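PDB 5IL6: polyketide synthase/nonribosomal peptide synthetase hybrid RzxB from Pseudomonas fluorescens, which probably works in rhizoxin biosynthesis as a trans-AT assembly-line enzyme, its double-hotdog dehydratase domain removing water from beta-hydroxyacyl intermediates. Local coordinates for residues V79-S84 with L234-L239; M215-D220 with V249-A254; D260-L265 with L278-F283. One frame throughout, in Å; residues are numbered along the deposited sequence.

Contact 1: residues V79-S84 with L234-L239; sequences VISDLS and LGQCVL
V79 and V238 both set CG1 anti to the backbone N (chi1 -180° and 177°), which leaves CG2 beside the backbone N, and the two side chains lie side by side with V79 CG2 and V238 CG2 4.1 Å apart. This pair belongs to an antiparallel seam between strands 77-85 and 230-239, the join at which the two halves of the double hotdog fold pair edge to edge. I80 and C237 form a hydrogen-bonded pair: I80 N reaches C237 O at 2.9 Å, and C237 N returns to I80 O at 2.8 Å in the carbonyl plane. At D82 and G235 the chain turns a corner. There D82 N meets G235 O at 3.0 Å from above the carbonyl plane, 47° out of it, so it is not on a lone pair. Regular pairing resumes beyond the corner, where L83 N donates to L234 O at 3.0 Å and L234 N to L83 O at 2.9 Å. D82, exposed at the corner, makes a salt bridge through OD2 with R131 of strand 124-135. G235 and Q236 form a classic bulge opposite N279. I80, L83 and L234 are apolar because they share the face packed on helix 53-67. The other face is mixed, with the two valines packed at one end and the polar S81 and Q236 at the other. The chemistry thus implies a join held mainly by five backbone hydrogen bonds, with an apolar face turned to helix 53-67.

Contact 2: residues M215-D220 with V249-A254; sequences MALLLD and VQIRRA
The second hotdog half of this dehydratase carries the contact: the loop that follows helix 204-212 folds against strand 246-254, bringing L217 onto I251 and R253, and L218 onto R253. The loop is compact at this point, since L218 N bonds back to M215 O at 3.0 Å, a turn that presents the two leucines in succession. L217 holds CG opposite its carbonyl carbon (chi1 -61°), an orientation that drives CD1 toward the strand. That one methyl does most of the touching: L217 CD1 lies 3.8 Å from I251 CG2 and 3.7 Å from R253 N, and also reaches R253 CB at 4.1 Å. The L217 and I251 side chains run antiparallel past each other. Branched aliphatic residues suit this buried place, where L217 also rests on A185 and F263, and I251 on V214.

L218 meets a different kind of partner. Its CD2 sits over one face of the R253 guanidinium, nearer the edge of the group than its middle, with L218 CD2 3.8 Å from R253 NH1, and the two side chains cross at about a right angle. R253 gets there by keeping CG anti to its backbone N and then bending sharply at chi2 (94°, an unusual value). Arginine suits the spot because its flat head can pack against a methyl while its N-H groups still serve polar partners; NH1 forms a salt bridge with E221. No direct hydrogen bond links the two segments. A water bridges them, donating to L217 O at 3.1 Å and accepting from R253 NH1 at 2.9 Å.

Contact 3: residues D260-L265 with L278-F283; sequences DYCFDL and LNQLSF
A G1 beta bulge breaks the pairing where Q280 and L281 both face F263, and D264 fills the break. Q280 takes a left-handed backbone conformation, one that glycine adopts most readily. With CG beside its backbone N (chi1 -55°), the D264 carboxylate is turned along Q280, where D264 OD1 accepts Q280 N at 2.7 Å. The bent Q280 chain brings its amide alongside, its plane 49° from the carboxylate, and Q280 NE2 adds a weak bond of 3.2 Å to D264 OD1. With an alanine here, Q280 N would probably lose its carboxylate acceptor, and the glutamine amide the weak bond that helps fix its rotation. Normal pairing flanks the bulge: F283 N binds Y261 O at 2.7 Å, and L265 N binds L278 O at 2.7 Å. Large apolar residues suit the opposite face. There the F263 and F283 rings, their planes 82° apart, meet in neither a stack nor an edge-to-face pair, with F263 CD1 3.8 Å from F283 CD1, while L265 CD1 meets L281 CD2 at 3.9 Å. The two strands, 261-268 and 274-284, form a hairpin between strands 246-254 and 230-239, with L278 and L281 packed on helix 204-212.

Five neighbouring strands, in sheet order 77-85, 230-239, 274-284, 261-268 and 246-254, carry contacts 1 and 3 and one side of contact 2, whose other side is the loop after helix 204-212. Contact 3 is the middle piece: its centre lies about 11 Å from that of contact 1 and about 10 Å from that of contact 2, whereas the centres of contacts 1 and 2 are about 19 Å apart. Q236 O and N279 N, 3.0 Å apart, probably bond contact 1 to contact 3, as R252 O and D264 N at 2.9 Å probably bond contact 2 to it. Along the chain the segments of contacts 1 and 2 alternate, and contact 3 follows both. Consistent with the double hotdog fold, contact 1 lies at the junction of the halves, and contacts 2 and 3 within the second.

Contact 1: residues V79-S84 with L234-L239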
# COMPACT_ATOMS: atom_id res chain seq x y z
N VAL A 79 3.58 13.46 0.64
CA VAL A 79 2.49 13.29 -0.30
C VAL A 79 3.01 12.56 -1.52
O VAL A 79 3.99 12.99 -2.15
CB VAL A 79 1.86 14.64 -0.70
CG1 VAL A 79 0.71 14.42 -1.69
CG2 VAL A 79 1.38 15.40 0.53
N ILE A 80 2.38 11.44 -1.85
CA ILE A 80 2.63 10.70 -3.08
C ILE A 80 1.40 10.85 -3.96
O ILE A 80 0.27 10.66 -3.49
CB ILE A 80 2.95 9.22 -2.79
CG1 ILE A 80 4.20 9.11 -1.91
CG2 ILE A 80 3.12 8.45 -4.09
CD1 ILE A 80 4.42 7.73 -1.33
N SER A 81 1.61 11.21 -5.22
CA SER A 81 0.52 11.57 -6.12
C SER A 81 0.65 10.84 -7.44
O SER A 81 1.76 10.56 -7.92
CB SER A 81 0.49 13.08 -6.37
OG SER A 81 0.28 13.80 -5.17
N ASP A 82 -0.50 10.54 -8.04
CA ASP A 82 -0.58 9.96 -9.38
C ASP A 82 0.31 8.73 -9.49
O ASP A 82 1.14 8.60 -10.39
CB ASP A 82 -0.23 10.99 -10.44
CG ASP A 82 -1.22 12.13 -10.50
OD1 ASP A 82 -2.34 11.96 -9.97
OD2 ASP A 82 -0.88 13.18 -11.06
N LEU A 83 0.14 7.81 -8.54
CA LEU A 83 0.87 6.56 -8.54
C LEU A 83 0.14 5.55 -9.41
O LEU A 83 -1.09 5.50 -9.44
CB LEU A 83 1.02 6.03 -7.12
CG LEU A 83 1.73 4.68 -6.91
CD1 LEU A 83 2.35 4.65 -5.52
CD2 LEU A 83 0.78 3.49 -7.07
N SER A 84 0.91 4.76 -10.15
CA SER A 84 0.37 3.66 -10.92
C SER A 84 1.21 2.42 -10.68
O SER A 84 2.44 2.48 -10.66
CB SER A 84 0.34 3.99 -12.42
OG SER A 84 1.57 4.56 -12.83
N LEU A 234 -3.42 5.14 -7.78
CA LEU A 234 -3.71 5.84 -6.54
C LEU A 234 -3.56 7.34 -6.77
O LEU A 234 -2.49 7.80 -7.17
CB LEU A 234 -2.78 5.38 -5.41
CG LEU A 234 -2.93 6.07 -4.06
CD1 LEU A 234 -4.38 6.14 -3.62
CD2 LEU A 234 -2.09 5.36 -3.02
N GLY A 235 -4.65 8.08 -6.53
CA GLY A 235 -4.61 9.52 -6.73
C GLY A 235 -3.66 10.22 -5.77
O GLY A 235 -2.85 11.06 -6.18
N GLN A 236 -3.74 9.88 -4.49
CA GLN A 236 -2.87 10.46 -3.48
C GLN A 236 -2.71 9.50 -2.32
O GLN A 236 -3.65 8.80 -1.94
CB GLN A 236 -3.41 11.77 -2.92
CG GLN A 236 -3.52 12.92 -3.89
CD GLN A 236 -4.04 14.17 -3.21
OE1 GLN A 236 -5.20 14.24 -2.81
NE2 GLN A 236 -3.17 15.17 -3.04
N CYS A 237 -1.50 9.47 -1.75
CA CYS A 237 -1.25 8.84 -0.46
C CYS A 237 -0.56 9.88 0.41
O CYS A 237 0.57 10.30 0.10
CB CYS A 237 -0.39 7.59 -0.58
SG CYS A 237 -0.09 6.79 1.01
N VAL A 238 -1.22 10.31 1.48
CA VAL A 238 -0.70 11.34 2.37
C VAL A 238 -0.35 10.68 3.69
O VAL A 238 -1.19 10.03 4.32
CB VAL A 238 -1.71 12.48 2.57
CG1 VAL A 238 -1.16 13.50 3.56
CG2 VAL A 238 -2.03 13.15 1.24
N LEU A 239 0.90 10.85 4.11
CA LEU A 239 1.38 10.33 5.39
C LEU A 239 1.49 11.50 6.36
O LEU A 239 2.42 12.32 6.26
CB LEU A 239 2.71 9.61 5.22
CG LEU A 239 3.30 8.97 6.48
CD1 LEU A 239 2.40 7.87 7.01
CD2 LEU A 239 4.70 8.44 6.19
O HOH W 1 -1.52 15.51 -5.37

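Contact 2: residues M215-D220 with V249-A254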
# COMPACT_ATOMS: atom_id res chain seq x y z
N MET A 215 -13.10 -4.87 0.30
CA MET A 215 -13.95 -6.02 -0.01
C MET A 215 -15.25 -5.97 0.77
O MET A 215 -16.26 -6.54 0.32
CB MET A 215 -13.20 -7.32 0.29
CG MET A 215 -13.97 -8.57 -0.07
SD MET A 215 -14.40 -8.61 -1.82
CE MET A 215 -12.81 -8.99 -2.55
N ALA A 216 -15.27 -5.30 1.92
CA ALA A 216 -16.52 -5.14 2.66
C ALA A 216 -17.60 -4.53 1.78
O ALA A 216 -18.78 -4.87 1.92
CB ALA A 216 -16.29 -4.26 3.89
N LEU A 217 -17.21 -3.64 0.88
CA LEU A 217 -18.15 -2.94 0.01
C LEU A 217 -18.43 -3.68 -1.30
O LEU A 217 -19.28 -3.22 -2.07
CB LEU A 217 -17.62 -1.54 -0.30
CG LEU A 217 -17.43 -0.63 0.93
CD1 LEU A 217 -16.78 0.68 0.54
CD2 LEU A 217 -18.77 -0.38 1.61
N LEU A 218 -17.77 -4.81 -1.56
CA LEU A 218 -17.89 -5.50 -2.83
C LEU A 218 -18.46 -6.91 -2.75
O LEU A 218 -18.73 -7.50 -3.80
CB LEU A 218 -16.52 -5.57 -3.53
CG LEU A 218 -15.83 -4.24 -3.84
CD1 LEU A 218 -14.47 -4.48 -4.45
CD2 LEU A 218 -16.69 -3.40 -4.77
N LEU A 219 -18.67 -7.45 -1.55
CA LEU A 219 -19.13 -8.83 -1.44
C LEU A 219 -20.41 -9.06 -2.23
O LEU A 219 -20.55 -10.07 -2.93
CB LEU A 219 -19.34 -9.21 0.03
CG LEU A 219 -18.09 -9.49 0.86
CD1 LEU A 219 -18.45 -9.64 2.33
CD2 LEU A 219 -17.36 -10.73 0.36
N ASP A 220 -21.36 -8.12 -2.14
CA ASP A 220 -22.64 -8.30 -2.83
C ASP A 220 -22.49 -8.09 -4.34
O ASP A 220 -23.12 -8.80 -5.13
CB ASP A 220 -23.69 -7.35 -2.25
CG ASP A 220 -24.16 -7.80 -0.88
OD1 ASP A 220 -24.36 -9.02 -0.68
OD2 ASP A 220 -24.33 -6.93 0.01
N VAL A 249 -9.74 2.02 9.95
CA VAL A 249 -9.72 2.41 8.55
C VAL A 249 -11.15 2.71 8.12
O VAL A 249 -12.01 1.82 8.13
CB VAL A 249 -9.11 1.32 7.66
CG1 VAL A 249 -9.04 1.79 6.21
CG2 VAL A 249 -7.73 0.93 8.16
N GLN A 250 -11.40 3.96 7.74
CA GLN A 250 -12.68 4.35 7.16
C GLN A 250 -12.57 4.28 5.64
O GLN A 250 -11.64 4.85 5.06
CB GLN A 250 -13.07 5.76 7.59
CG GLN A 250 -14.48 6.14 7.18
CD GLN A 250 -14.86 7.55 7.56
OE1 GLN A 250 -14.09 8.26 8.21
NE2 GLN A 250 -16.05 7.96 7.15
N ILE A 251 -13.52 3.60 5.01
CA ILE A 251 -13.48 3.33 3.58
C ILE A 251 -14.77 3.84 2.97
O ILE A 251 -15.86 3.59 3.49
CB ILE A 251 -13.30 1.82 3.29
CG1 ILE A 251 -12.03 1.30 3.96
CG2 ILE A 251 -13.26 1.57 1.79
CD1 ILE A 251 -11.89 -0.21 3.93
N ARG A 252 -14.65 4.57 1.85
CA ARG A 252 -15.80 5.10 1.13
C ARG A 252 -15.67 4.73 -0.34
O ARG A 252 -14.66 5.04 -0.97
CB ARG A 252 -15.90 6.62 1.29
CG ARG A 252 -16.92 7.28 0.35
CD ARG A 252 -18.30 6.64 0.48
NE ARG A 252 -19.33 7.38 -0.23
CZ ARG A 252 -19.88 8.51 0.22
NH1 ARG A 252 -19.47 9.04 1.36
NH2 ARG A 252 -20.82 9.11 -0.49
N ARG A 253 -16.69 4.07 -0.87
CA ARG A 253 -16.76 3.82 -2.30
C ARG A 253 -16.85 5.14 -3.05
O ARG A 253 -17.57 6.06 -2.64
CB ARG A 253 -17.97 2.94 -2.62
CG ARG A 253 -18.14 2.58 -4.08
CD ARG A 253 -17.49 1.25 -4.41
NE ARG A 253 -17.78 0.84 -5.79
CZ ARG A 253 -18.66 -0.10 -6.13
NH1 ARG A 253 -19.35 -0.75 -5.21
NH2 ARG A 253 -18.84 -0.39 -7.42
N ALA A 254 -16.12 5.24 -4.15
CA ALA A 254 -16.10 6.43 -4.99
C ALA A 254 -16.53 6.08 -6.41
O ALA A 254 -16.43 4.92 -6.82
CB ALA A 254 -14.71 7.06 -5.01
O HOH W 2 -20.41 -0.33 -2.49

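Contact 3: residues D260-L265 with L278-F283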
# COMPACT_ATOMS: atom_id res chain seq x y z
N ASP A 260 -13.85 -0.94 -13.46
CA ASP A 260 -12.97 -0.73 -12.33
C ASP A 260 -13.76 -0.32 -11.09
O ASP A 260 -14.96 -0.05 -11.14
CB ASP A 260 -11.92 0.33 -12.66
CG ASP A 260 -11.21 0.04 -13.97
OD1 ASP A 260 -11.06 -1.16 -14.30
OD2 ASP A 260 -10.79 0.99 -14.66
N TYR A 261 -13.05 -0.31 -9.96
CA TYR A 261 -13.60 0.09 -8.67
C TYR A 261 -12.67 1.10 -8.03
O TYR A 261 -11.44 0.97 -8.14
CB TYR A 261 -13.79 -1.12 -7.75
CG TYR A 261 -14.66 -2.20 -8.35
CD1 TYR A 261 -14.13 -3.15 -9.22
CD2 TYR A 261 -16.01 -2.27 -8.05
CE1 TYR A 261 -14.92 -4.13 -9.77
CE2 TYR A 261 -16.82 -3.26 -8.60
CZ TYR A 261 -16.26 -4.18 -9.46
OH TYR A 261 -17.06 -5.17 -10.00
N CYS A 262 -13.24 2.10 -7.36
CA CYS A 262 -12.46 3.18 -6.78
C CYS A 262 -12.94 3.46 -5.36
O CYS A 262 -14.14 3.39 -5.07
CB CYS A 262 -12.57 4.45 -7.63
SG CYS A 262 -11.45 5.77 -7.13
N PHE A 263 -12.00 3.78 -4.47
CA PHE A 263 -12.29 4.01 -3.06
C PHE A 263 -11.41 5.12 -2.52
O PHE A 263 -10.31 5.37 -3.02
CB PHE A 263 -12.05 2.74 -2.22
CG PHE A 263 -12.79 1.53 -2.72
CD1 PHE A 263 -12.24 0.71 -3.68
CD2 PHE A 263 -14.05 1.22 -2.21
CE1 PHE A 263 -12.91 -0.40 -4.14
CE2 PHE A 263 -14.73 0.10 -2.67
CZ PHE A 263 -14.16 -0.71 -3.63
N ASP A 264 -11.90 5.79 -1.48
CA ASP A 264 -11.09 6.64 -0.63
C ASP A 264 -10.97 6.00 0.74
O ASP A 264 -11.95 5.44 1.27
CB ASP A 264 -11.68 8.05 -0.50
CG ASP A 264 -11.92 8.71 -1.84
OD1 ASP A 264 -10.97 8.82 -2.64
OD2 ASP A 264 -13.07 9.14 -2.10
N LEU A 265 -9.77 6.06 1.33
CA LEU A 265 -9.51 5.46 2.62
C LEU A 265 -8.82 6.47 3.52
O LEU A 265 -8.09 7.35 3.06
CB LEU A 265 -8.63 4.20 2.51
CG LEU A 265 -9.18 3.00 1.73
CD1 LEU A 265 -9.03 3.20 0.23
CD2 LEU A 265 -8.50 1.72 2.18
N LEU A 278 -5.65 7.88 1.79
CA LEU A 278 -5.54 7.40 0.42
C LEU A 278 -6.76 7.87 -0.35
O LEU A 278 -7.89 7.46 -0.04
CB LEU A 278 -5.43 5.87 0.36
CG LEU A 278 -4.10 5.22 0.74
CD1 LEU A 278 -3.87 5.26 2.24
CD2 LEU A 278 -4.07 3.79 0.23
N ASN A 279 -6.55 8.71 -1.35
CA ASN A 279 -7.63 9.24 -2.17
C ASN A 279 -7.57 8.62 -3.56
O ASN A 279 -6.52 8.61 -4.20
CB ASN A 279 -7.54 10.77 -2.27
CG ASN A 279 -7.81 11.45 -0.95
OD1 ASN A 279 -8.72 11.06 -0.21
ND2 ASN A 279 -7.03 12.48 -0.64
N GLN A 280 -8.71 8.10 -4.01
CA GLN A 280 -8.87 7.56 -5.36
C GLN A 280 -7.94 6.37 -5.59
O GLN A 280 -7.08 6.37 -6.47
CB GLN A 280 -8.66 8.66 -6.40
CG GLN A 280 -9.53 9.88 -6.19
CD GLN A 280 -11.00 9.61 -6.47
OE1 GLN A 280 -11.36 9.14 -7.55
NE2 GLN A 280 -11.85 9.90 -5.50
N LEU A 281 -8.13 5.34 -4.77
CA LEU A 281 -7.45 4.06 -4.94
C LEU A 281 -8.26 3.21 -5.92
O LEU A 281 -9.39 2.80 -5.61
CB LEU A 281 -7.30 3.35 -3.59
CG LEU A 281 -6.70 1.94 -3.62
CD1 LEU A 281 -5.27 1.97 -4.14
CD2 LEU A 281 -6.77 1.31 -2.25
N SER A 282 -7.69 2.94 -7.09
CA SER A 282 -8.39 2.26 -8.17
C SER A 282 -7.98 0.80 -8.25
O SER A 282 -6.79 0.48 -8.35
CB SER A 282 -8.12 2.96 -9.50
OG SER A 282 -8.78 2.29 -10.57
N PHE A 283 -8.97 -0.09 -8.23
CA PHE A 283 -8.78 -1.52 -8.46
C PHE A 283 -9.26 -1.87 -9.87
O PHE A 283 -10.31 -1.39 -10.31
CB PHE A 283 -9.55 -2.36 -7.44
CG PHE A 283 -9.02 -2.26 -6.04
CD1 PHE A 283 -9.32 -1.16 -5.25
CD2 PHE A 283 -8.25 -3.27 -5.50
CE1 PHE A 283 -8.84 -1.07 -3.96
CE2 PHE A 283 -7.77 -3.19 -4.21
CZ PHE A 283 -8.06 -2.09 -3.44
O HOH W 3 -9.66 9.33 1.93